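Local structure of phosphate binding protein (Planctomyces limnophilus, 4JWO) at residues Ala151-Phe154 with Ala155-Met158; Phe200-Phe203 with Thr204-Asn208; Asn221-Asp224 with Asn225-Val228; Ile304-Leu308 with Ser309-Asp313. The protein probably binds phosphate and serves a transport system that carries the ion across the cytoplasmic membrane. All blocks are in the same frame, centred on the assembly; numbering follows the deposited sequence.

Interaction 1 (Ala151-Phe154 with Ala155-Met158); sequences ANTF and AECM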
loop_
_atom_site.group_PDB
_atom_site.type_symbol
_atom_site.label_atom_id
_atom_site.label_comp_id
_atom_site.label_asym_id
_atom_site.label_seq_id
_atom_site.Cartn_x
_atom_site.Cartn_y
_atom_site.Cartn_z
ATOM N N ALA A 151 24.137 -12.437 4.659
ATOM C CA ALA A 151 25.303 -13.116 4.082
ATOM C C ALA A 151 25.324 -13.049 2.553
ATOM O O ALA A 151 26.327 -13.388 1.929
ATOM C CB ALA A 151 25.370 -14.556 4.541
ATOM N N ASN A 152 24.218 -12.620 1.956
ATOM C CA ASN A 152 24.119 -12.439 0.505
ATOM C C ASN A 152 24.747 -11.101 0.115
ATOM O O ASN A 152 24.227 -10.046 0.467
ATOM C CB ASN A 152 22.632 -12.464 0.109
ATOM C CG ASN A 152 22.404 -12.402 -1.396
ATOM O OD1 ASN A 152 23.190 -11.812 -2.140
ATOM N ND2 ASN A 152 21.306 -13.005 -1.847
ATOM N N THR A 153 25.865 -11.139 -0.609
ATOM C CA THR A 153 26.519 -9.898 -1.015
ATOM C C THR A 153 26.459 -9.662 -2.517
ATOM O O THR A 153 27.051 -8.702 -3.023
ATOM C CB THR A 153 27.988 -9.861 -0.572
ATOM O OG1 THR A 153 28.647 -11.019 -1.081
ATOM C CG2 THR A 153 28.086 -9.835 0.957
ATOM N N PHE A 154 25.746 -10.531 -3.227
ATOM C CA PHE A 154 25.672 -10.430 -4.680
ATOM C C PHE A 154 24.364 -9.826 -5.182
ATOM O O PHE A 154 24.323 -9.275 -6.287
ATOM C CB PHE A 154 25.921 -11.797 -5.348
ATOM C CG PHE A 154 24.920 -12.850 -4.963
ATOM C CD1 PHE A 154 23.722 -12.974 -5.649
ATOM C CD2 PHE A 154 25.163 -13.695 -3.889
ATOM C CE1 PHE A 154 22.788 -13.927 -5.281
ATOM C CE2 PHE A 154 24.236 -14.661 -3.524
ATOM C CZ PHE A 154 23.046 -14.770 -4.218
ATOM N N ALA A 155 23.289 -9.937 -4.400
ATOM C CA ALA A 155 21.984 -9.409 -4.828
ATOM C C ALA A 155 21.592 -8.128 -4.104
ATOM O O ALA A 155 20.404 -7.870 -3.880
ATOM C CB ALA A 155 20.894 -10.466 -4.670
ATOM N N GLU A 156 22.577 -7.308 -3.764
ATOM C CA GLU A 156 22.327 -6.108 -2.959
ATOM C C GLU A 156 21.496 -5.048 -3.672
ATOM O O GLU A 156 20.831 -4.230 -3.031
ATOM C CB GLU A 156 23.637 -5.524 -2.425
ATOM C CG GLU A 156 24.306 -6.474 -1.448
ATOM C CD GLU A 156 25.508 -5.863 -0.781
ATOM O OE1 GLU A 156 25.901 -4.751 -1.191
ATOM O OE2 GLU A 156 26.058 -6.494 0.155
ATOM N N CYS A 157 21.556 -5.057 -5.001
ATOM C CA CYS A 157 20.713 -4.198 -5.829
ATOM C C CYS A 157 20.055 -5.064 -6.891
ATOM O O CYS A 157 20.725 -5.861 -7.546
ATOM C CB CYS A 157 21.533 -3.102 -6.505
ATOM S SG CYS A 157 20.433 -2.061 -7.530
HETATM N N MSE A 158 18.735 -4.940 -7.042
HETATM C CA MSE A 158 18.014 -5.734 -8.032
HETATM C C MSE A 158 17.072 -4.840 -8.802
HETATM O O MSE A 158 16.666 -3.799 -8.302
HETATM C CB MSE A 158 17.219 -6.857 -7.362
HETATM C CG MSE A 158 18.110 -7.830 -6.601
HETATM SE SE MSE A 158 17.136 -9.242 -5.737
HETATM C CE MSE A 158 16.514 -10.181 -7.321
HETATM O O HOH W 1 25.550 -6.877 -4.491
HETATM O O HOH W 2 23.341 -6.779 -6.961
#

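Interaction 2 (Phe200-Phe203 with Thr204-Asn208); sequences FDYF and TEVIN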
loop_
_atom_site.group_PDB
_atom_site.type_symbol
_atom_site.label_atom_id
_atom_site.label_comp_id
_atom_site.label_asym_id
_atom_site.label_seq_id
_atom_site.Cartn_x
_atom_site.Cartn_y
_atom_site.Cartn_z
ATOM N N PHE A 200 0.497 -8.533 -0.647
ATOM C CA PHE A 200 0.512 -9.330 -1.875
ATOM C C PHE A 200 0.021 -8.525 -3.063
ATOM O O PHE A 200 0.667 -8.500 -4.116
ATOM C CB PHE A 200 -0.378 -10.565 -1.702
ATOM C CG PHE A 200 -0.441 -11.460 -2.909
ATOM C CD1 PHE A 200 0.455 -12.511 -3.053
ATOM C CD2 PHE A 200 -1.418 -11.275 -3.871
ATOM C CE1 PHE A 200 0.378 -13.360 -4.155
ATOM C CE2 PHE A 200 -1.495 -12.118 -4.985
ATOM C CZ PHE A 200 -0.577 -13.156 -5.115
ATOM N N ASP A 201 -1.133 -7.883 -2.903
ATOM C CA ASP A 201 -1.728 -7.089 -3.978
ATOM C C ASP A 201 -0.777 -5.999 -4.460
ATOM O O ASP A 201 -0.635 -5.782 -5.663
ATOM C CB ASP A 201 -3.064 -6.480 -3.539
ATOM C CG ASP A 201 -4.179 -7.507 -3.482
ATOM O OD1 ASP A 201 -3.963 -8.649 -3.946
ATOM O OD2 ASP A 201 -5.277 -7.165 -2.983
ATOM N N TYR A 202 -0.115 -5.317 -3.529
ATOM C CA TYR A 202 0.800 -4.236 -3.909
ATOM C C TYR A 202 2.027 -4.793 -4.636
ATOM O O TYR A 202 2.343 -4.371 -5.755
ATOM C CB TYR A 202 1.199 -3.440 -2.651
ATOM C CG TYR A 202 2.107 -2.239 -2.867
ATOM C CD1 TYR A 202 2.436 -1.791 -4.147
ATOM C CD2 TYR A 202 2.636 -1.556 -1.778
ATOM C CE1 TYR A 202 3.277 -0.694 -4.332
ATOM C CE2 TYR A 202 3.473 -0.463 -1.955
ATOM C CZ TYR A 202 3.785 -0.036 -3.226
ATOM O OH TYR A 202 4.615 1.053 -3.419
ATOM N N PHE A 203 2.710 -5.744 -4.009
ATOM C CA PHE A 203 3.934 -6.293 -4.588
ATOM C C PHE A 203 3.681 -6.868 -5.967
ATOM O O PHE A 203 4.388 -6.558 -6.927
ATOM C CB PHE A 203 4.500 -7.371 -3.671
ATOM C CG PHE A 203 5.831 -7.893 -4.114
ATOM C CD1 PHE A 203 6.993 -7.177 -3.832
ATOM C CD2 PHE A 203 5.922 -9.080 -4.814
ATOM C CE1 PHE A 203 8.235 -7.651 -4.242
ATOM C CE2 PHE A 203 7.155 -9.558 -5.230
ATOM C CZ PHE A 203 8.313 -8.834 -4.939
ATOM N N THR A 204 2.652 -7.697 -6.090
ATOM C CA THR A 204 2.376 -8.304 -7.389
ATOM C C THR A 204 1.959 -7.274 -8.434
ATOM O O THR A 204 2.354 -7.388 -9.594
ATOM C CB THR A 204 1.331 -9.441 -7.303
ATOM O OG1 THR A 204 0.078 -8.909 -6.852
ATOM C CG2 THR A 204 1.814 -10.521 -6.365
ATOM N N GLU A 205 1.187 -6.262 -8.043
ATOM C CA GLU A 205 0.774 -5.219 -8.986
ATOM C C GLU A 205 1.983 -4.539 -9.627
ATOM O O GLU A 205 2.055 -4.400 -10.849
ATOM C CB GLU A 205 -0.085 -4.155 -8.283
ATOM C CG GLU A 205 -0.456 -2.946 -9.151
ATOM C CD GLU A 205 -1.148 -1.840 -8.352
ATOM O OE1 GLU A 205 -1.701 -2.133 -7.265
ATOM O OE2 GLU A 205 -1.131 -0.677 -8.801
ATOM N N VAL A 206 2.935 -4.122 -8.803
ATOM C CA VAL A 206 4.002 -3.278 -9.335
ATOM C C VAL A 206 5.193 -4.069 -9.852
ATOM O O VAL A 206 5.963 -3.559 -10.670
ATOM C CB VAL A 206 4.434 -2.174 -8.347
ATOM C CG1 VAL A 206 3.217 -1.314 -7.980
ATOM C CG2 VAL A 206 5.099 -2.772 -7.106
ATOM N N ILE A 207 5.310 -5.320 -9.422
ATOM C CA ILE A 207 6.385 -6.184 -9.903
ATOM C C ILE A 207 5.956 -7.014 -11.110
ATOM O O ILE A 207 6.701 -7.136 -12.094
ATOM C CB ILE A 207 6.922 -7.105 -8.788
ATOM C CG1 ILE A 207 7.567 -6.279 -7.662
ATOM C CG2 ILE A 207 7.926 -8.097 -9.351
ATOM C CD1 ILE A 207 8.640 -5.287 -8.145
ATOM N N ASN A 208 4.744 -7.572 -11.061
ATOM C CA ASN A 208 4.279 -8.429 -12.145
ATOM C C ASN A 208 3.305 -7.771 -13.109
ATOM O O ASN A 208 3.207 -8.168 -14.270
ATOM C CB ASN A 208 3.658 -9.708 -11.579
ATOM C CG ASN A 208 4.662 -10.560 -10.854
ATOM O OD1 ASN A 208 5.853 -10.498 -11.142
ATOM N ND2 ASN A 208 4.195 -11.362 -9.904
#

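Interaction 3 (Asn221-Asp224 with Asn225-Val228); sequences NSND and NILV. With SO4 (sulfate ion), chain C.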
loop_
_atom_site.group_PDB
_atom_site.type_symbol
_atom_site.label_atom_id
_atom_site.label_comp_id
_atom_site.label_asym_id
_atom_site.label_seq_id
_atom_site.Cartn_x
_atom_site.Cartn_y
_atom_site.Cartn_z
ATOM N N ASN A 221 3.190 -16.501 4.408
ATOM C CA ASN A 221 2.627 -16.451 5.748
ATOM C C ASN A 221 2.009 -15.096 6.039
ATOM O O ASN A 221 2.505 -14.066 5.584
ATOM C CB ASN A 221 3.685 -16.789 6.811
ATOM C CG ASN A 221 3.065 -17.355 8.080
ATOM O OD1 ASN A 221 2.439 -16.633 8.853
ATOM N ND2 ASN A 221 3.214 -18.660 8.286
ATOM N N SER A 222 0.917 -15.111 6.796
ATOM C CA SER A 222 0.274 -13.875 7.202
ATOM C C SER A 222 1.044 -13.176 8.293
ATOM O O SER A 222 0.862 -11.984 8.521
ATOM C CB SER A 222 -1.145 -14.136 7.694
ATOM O OG SER A 222 -1.154 -14.977 8.842
ATOM N N ASN A 223 1.902 -13.932 8.975
ATOM C CA ASN A 223 2.668 -13.397 10.092
ATOM C C ASN A 223 4.034 -12.972 9.584
ATOM O O ASN A 223 4.875 -13.808 9.288
ATOM C CB ASN A 223 2.800 -14.470 11.168
ATOM C CG ASN A 223 3.483 -13.966 12.422
ATOM O OD1 ASN A 223 4.196 -12.961 12.382
ATOM N ND2 ASN A 223 3.282 -14.666 13.540
ATOM N N ASP A 224 4.245 -11.668 9.463
ATOM C CA ASP A 224 5.481 -11.166 8.871
ATOM C C ASP A 224 6.684 -11.502 9.749
ATOM O O ASP A 224 7.819 -11.535 9.273
ATOM C CB ASP A 224 5.399 -9.655 8.616
ATOM C CG ASP A 224 4.538 -9.302 7.411
ATOM O OD1 ASP A 224 4.163 -10.202 6.638
ATOM O OD2 ASP A 224 4.283 -8.094 7.220
ATOM N N ASN A 225 6.444 -11.768 11.028
ATOM C CA ASN A 225 7.546 -12.131 11.914
ATOM C C ASN A 225 8.105 -13.503 11.559
ATOM O O ASN A 225 9.293 -13.769 11.757
ATOM C CB ASN A 225 7.101 -12.141 13.380
ATOM C CG ASN A 225 6.446 -10.845 13.802
ATOM O OD1 ASN A 225 5.248 -10.812 14.121
ATOM N ND2 ASN A 225 7.222 -9.775 13.818
ATOM N N ILE A 226 7.237 -14.379 11.059
ATOM C CA ILE A 226 7.653 -15.694 10.580
ATOM C C ILE A 226 8.458 -15.562 9.288
ATOM O O ILE A 226 9.444 -16.277 9.090
ATOM C CB ILE A 226 6.424 -16.628 10.398
ATOM C CG1 ILE A 226 5.845 -16.962 11.773
ATOM C CG2 ILE A 226 6.803 -17.903 9.636
ATOM C CD1 ILE A 226 4.620 -17.841 11.725
ATOM N N LEU A 227 8.043 -14.654 8.408
ATOM C CA LEU A 227 8.803 -14.401 7.178
ATOM C C LEU A 227 10.192 -13.850 7.494
ATOM O O LEU A 227 11.180 -14.264 6.879
ATOM C CB LEU A 227 8.056 -13.438 6.256
ATOM C CG LEU A 227 6.655 -13.871 5.821
ATOM C CD1 LEU A 227 6.069 -12.789 4.918
ATOM C CD2 LEU A 227 6.701 -15.224 5.096
ATOM N N VAL A 228 10.267 -12.914 8.439
ATOM C CA VAL A 228 11.556 -12.383 8.888
ATOM C C VAL A 228 12.474 -13.518 9.314
ATOM O O VAL A 228 13.625 -13.584 8.873
ATOM C CB VAL A 228 11.383 -11.364 10.052
ATOM C CG1 VAL A 228 12.722 -11.040 10.719
ATOM C CG2 VAL A 228 10.710 -10.096 9.542
HETATM S S SO4 C . -1.508 -18.309 7.437
HETATM O O1 SO4 C . -0.936 -19.563 7.927
HETATM O O2 SO4 C . -0.493 -17.520 6.757
HETATM O O3 SO4 C . -2.569 -18.633 6.478
HETATM O O4 SO4 C . -2.084 -17.508 8.525
#

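Interaction 4 (Ile304-Leu308 with Ser309-Asp313); sequences IKFLL and SEKGD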
loop_
_atom_site.group_PDB
_atom_site.type_symbol
_atom_site.label_atom_id
_atom_site.label_comp_id
_atom_site.label_asym_id
_atom_site.label_seq_id
_atom_site.Cartn_x
_atom_site.Cartn_y
_atom_site.Cartn_z
ATOM N N ILE A 304 -13.735 12.219 7.698
ATOM C CA ILE A 304 -12.518 12.676 7.038
ATOM C C ILE A 304 -11.634 13.453 8.011
ATOM O O ILE A 304 -10.416 13.285 8.021
ATOM C CB ILE A 304 -12.818 13.536 5.791
ATOM C CG1 ILE A 304 -13.580 12.714 4.749
ATOM C CG2 ILE A 304 -11.526 14.068 5.188
ATOM C CD1 ILE A 304 -12.799 11.535 4.208
ATOM N N LYS A 305 -12.256 14.289 8.838
ATOM C CA LYS A 305 -11.532 15.080 9.832
ATOM C C LYS A 305 -10.710 14.220 10.796
ATOM O O LYS A 305 -9.523 14.474 11.016
ATOM C CB LYS A 305 -12.501 15.973 10.607
ATOM C CG LYS A 305 -11.852 16.769 11.723
ATOM C CD LYS A 305 -12.895 17.570 12.494
ATOM C CE LYS A 305 -12.304 18.186 13.753
ATOM N NZ LYS A 305 -13.333 18.876 14.582
ATOM N N PHE A 306 -11.341 13.196 11.357
ATOM C CA PHE A 306 -10.657 12.267 12.256
ATOM C C PHE A 306 -9.498 11.570 11.545
ATOM O O PHE A 306 -8.421 11.375 12.112
ATOM C CB PHE A 306 -11.649 11.234 12.795
ATOM C CG PHE A 306 -11.037 10.234 13.734
ATOM C CD1 PHE A 306 -10.726 10.588 15.035
ATOM C CD2 PHE A 306 -10.775 8.941 13.316
ATOM C CE1 PHE A 306 -10.161 9.671 15.906
ATOM C CE2 PHE A 306 -10.210 8.017 14.183
ATOM C CZ PHE A 306 -9.905 8.386 15.480
ATOM N N LEU A 307 -9.734 11.207 10.292
ATOM C CA LEU A 307 -8.747 10.527 9.465
ATOM C C LEU A 307 -7.470 11.359 9.288
ATOM O O LEU A 307 -6.359 10.825 9.305
ATOM C CB LEU A 307 -9.384 10.200 8.111
ATOM C CG LEU A 307 -8.612 9.439 7.041
ATOM C CD1 LEU A 307 -8.058 8.160 7.619
ATOM C CD2 LEU A 307 -9.530 9.144 5.857
ATOM N N LEU A 308 -7.636 12.670 9.141
ATOM C CA LEU A 308 -6.515 13.573 8.884
ATOM C C LEU A 308 -5.849 14.071 10.167
ATOM O O LEU A 308 -4.775 14.664 10.131
ATOM C CB LEU A 308 -6.988 14.782 8.062
ATOM C CG LEU A 308 -7.655 14.507 6.711
ATOM C CD1 LEU A 308 -8.027 15.809 6.015
ATOM C CD2 LEU A 308 -6.755 13.660 5.826
ATOM N N SER A 309 -6.499 13.839 11.299
ATOM C CA SER A 309 -6.008 14.333 12.581
ATOM C C SER A 309 -4.782 13.559 13.044
ATOM O O SER A 309 -4.402 12.565 12.429
ATOM C CB SER A 309 -7.099 14.225 13.641
ATOM O OG SER A 309 -7.419 12.869 13.889
ATOM N N GLU A 310 -4.176 14.019 14.135
ATOM C CA GLU A 310 -3.026 13.338 14.722
ATOM C C GLU A 310 -3.406 11.925 15.161
ATOM O O GLU A 310 -2.590 11.006 15.106
ATOM C CB GLU A 310 -2.474 14.138 15.905
ATOM C CG GLU A 310 -1.219 13.545 16.534
ATOM C CD GLU A 310 -0.011 13.579 15.608
ATOM O OE1 GLU A 310 0.032 14.430 14.692
ATOM O OE2 GLU A 310 0.906 12.752 15.799
ATOM N N LYS A 311 -4.650 11.760 15.598
ATOM C CA LYS A 311 -5.162 10.440 15.958
ATOM C C LYS A 311 -5.244 9.541 14.733
ATOM O O LYS A 311 -5.010 8.336 14.820
ATOM C CB LYS A 311 -6.536 10.550 16.607
ATOM C CG LYS A 311 -6.502 11.112 18.009
ATOM C CD LYS A 311 -7.897 11.171 18.606
ATOM C CE LYS A 311 -7.863 11.650 20.046
ATOM N NZ LYS A 311 -9.237 11.794 20.598
ATOM N N GLY A 312 -5.592 10.135 13.596
ATOM C CA GLY A 312 -5.626 9.410 12.342
ATOM C C GLY A 312 -4.239 8.930 11.977
ATOM O O GLY A 312 -4.060 7.778 11.578
ATOM N N ASP A 313 -3.257 9.815 12.127
ATOM C CA ASP A 313 -1.867 9.479 11.831
ATOM C C ASP A 313 -1.387 8.343 12.726
ATOM O O ASP A 313 -0.640 7.473 12.287
ATOM C CB ASP A 313 -0.957 10.693 12.022
ATOM C CG ASP A 313 -1.280 11.826 11.070
ATOM O OD1 ASP A 313 -1.820 11.564 9.973
ATOM O OD2 ASP A 313 -0.985 12.985 11.425
HETATM O O HOH W 3 -2.611 13.703 8.563
#

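Interaction 1 (Ala151-Phe154 with Ala155-Met158)
N152 bends the chain by means of one side-chain oxygen that collects two backbone N-H groups. Its OD1 accepts from A155 N at 2.9 Å, a donor that stands tilted from the carbonyl plane, and from F154 N at 3.1 Å, nearly in line with the side-chain C=O. The carboxamide can turn forward over the next residues because CG lies anti to the backbone N of N152 (chi1 -175°).

Water continues the hydrogen bonding where the backbone does not close on itself. One molecule donates to T153 O and accepts from E156 N; a second donates to F154 O at 2.8 Å and accepts from C157 N.

Apolar and aromatic contacts gather around the same oxygen. N152 OD1 sits over the centre of one face of the F154 ring, while F154 CD1 touches A155 CB at 3.9 Å. Beyond the turn, W176 and W183 each meet this ring edge-to-face.

As for charge, E156 runs alongside T153, its OE2 lying 3.6 Å from T153 CA, and the carboxylate forms a salt bridge with K254, whose NZ also bonds N152 O.

C157 then begins strand 157-159 and is joined to C266 by a disulfide. The geometry around N152 is that of an Asx turn, here bending the loop that follows strand 134-148 just before a short strand begins.

Interaction 2 (Phe200-Phe203 with Thr204-Asn208)
From F200 to I207 the backbone follows a regular alpha-helical ladder, in which T204 N, E205 N, V206 N and I207 N donate in turn to F200 O, D201 O, Y202 O and F203 O. The first rung is doubled: T204 N reaches F200 O at 2.9 Å, and T204 OG1 donates to the same oxygen at 2.8 Å. With OG1 set between its own backbone N and carbonyl carbon (chi1 63°), the hydroxyl folds back onto the preceding turn and its methyl is left to face F200.

That methyl makes a CH-pi contact, T204 CG2 standing 3.8 Å from the centroid of the F200 ring and only 10° off its normal. Three residues further along the helix the pattern recurs: I207 CG1 lies over the F203 ring, also 3.8 Å from the centroid. Y202 behaves differently, since V206 CG1 comes up to the edge of its ring, in plane, 3.7 Å from Y202 CE1. Y240 stacks on F203, W167 meets it edge-to-face, and I207 reaches V160 and L163 of helix 160-167.

The polar ends find partners in other parts of the chain: D201 OD2 bonds S69 OG, Y202 OH bonds P281 O, and E205 forms a salt bridge with R284. The chemistry thus divides the helix of this beta-alpha-beta unit. Ring faces, one ring edge and aliphatic branches pack successive turns together, the threonine hydroxyl finds its partner within the helix, and carboxylates and phenol tie the helix to its surroundings.

Interaction 3 (Asn221-Asp224 with Asn225-Val228)
Two asparagines act in relay here, N223 reaching forward to N225 while held from behind by N221. N221 OD1 accepts from N223 N at 2.8 Å, in the carbonyl plane on a lone pair, making an Asx turn. N223 OD1 in turn accepts from N225 N at 2.9 Å, with CG anti to the backbone N of N223 (chi1 -175°), swinging the amide over the helix start. N223 is therefore the N-cap of helix 224-233, and its O adds two weak bonds, from I226 N and L227 N. The first strong i+4 rung follows, V228 N to D224 O at 2.9 Å.

Beside these polar groups lie aliphatic branches. The I226 side chain crosses that of N221 obliquely, its CD1 3.8 Å from N221 OD1, and L227 CD2 packs against N221 CB. Replacing N221 by an alanine would probably leave N223 N without its acceptor and take away the amide against which I226 CD1 rests, freeing the capping residue to shift. L227 and V228 continue to F241 of strand 237-242.

S222 binds a sulfate ion, probably from the crystallisation liquor: its N donates to sulfate O2 and its OG to O4, at 2.8 and 2.7 Å.

Interaction 4 (Ile304-Leu308 with Ser309-Asp313)
The F306 ring meets K311 obliquely, with CE1 3.8 Å from both K311 CB and K311 CD, and the extended lysine chain crosses the phenylalanine at about a right angle. On the same side chain, CD1 comes within 4.2 Å of S309 OG.

S309 turns the chain between two helices. Its OG donates to F306 O across a markedly short 2.5 Å, and its N donates to the same oxygen at 3.2 Å; both come from one face of that carbonyl, the amide standing high above the plane. Because OG sits between the serine's own N and carbonyl carbon (chi1 65°), it can also accept, weakly, from G312 N, which makes S309 the N-cap of helix 310-318. Without the hydroxyl, as in an alanine, G312 N is likely to lose its capping partner and F306 O one of its two donors, so that the junction could flex.

G312 closes against the preceding turn, its CA making a C-H...O contact of 3.4 Å with L307 O; a side chain there would collide with that oxygen. A water molecule donates to both L308 O and D313 OD1, bridging the two sides of the junction once more.

Around the junction, F306 rests on V78 and E81 of helix 72-85, L307 on I74 and V78 of that helix, V139 of strand 134-148 and I288 of strand 283-291, and L308 on F137 and on M332 of helix 326-340.

In the fold
The four contacts (Asx turn, helix interior, capped helix start, helix-helix junction) are spread through a periplasmic-binding-protein fold. Interactions 1, 2 and 3 form a loose group, centres 18 to 21 Å apart; interaction 2 comes within about 8 Å of both others between nearest atoms, without touching. Interaction 4 is remote, about 40 Å from interaction 1 between centres, across the chain's centre. Strand 134-148 carries both Y202 and F203 of interaction 2 and I304, L307 and L308 of interaction 4. The E205 side chain lies about 4 Å from a bound sulfate, probably from the crystallisation liquor; sulfates also lie at interaction 3, and none of them is established as marking the phosphate site.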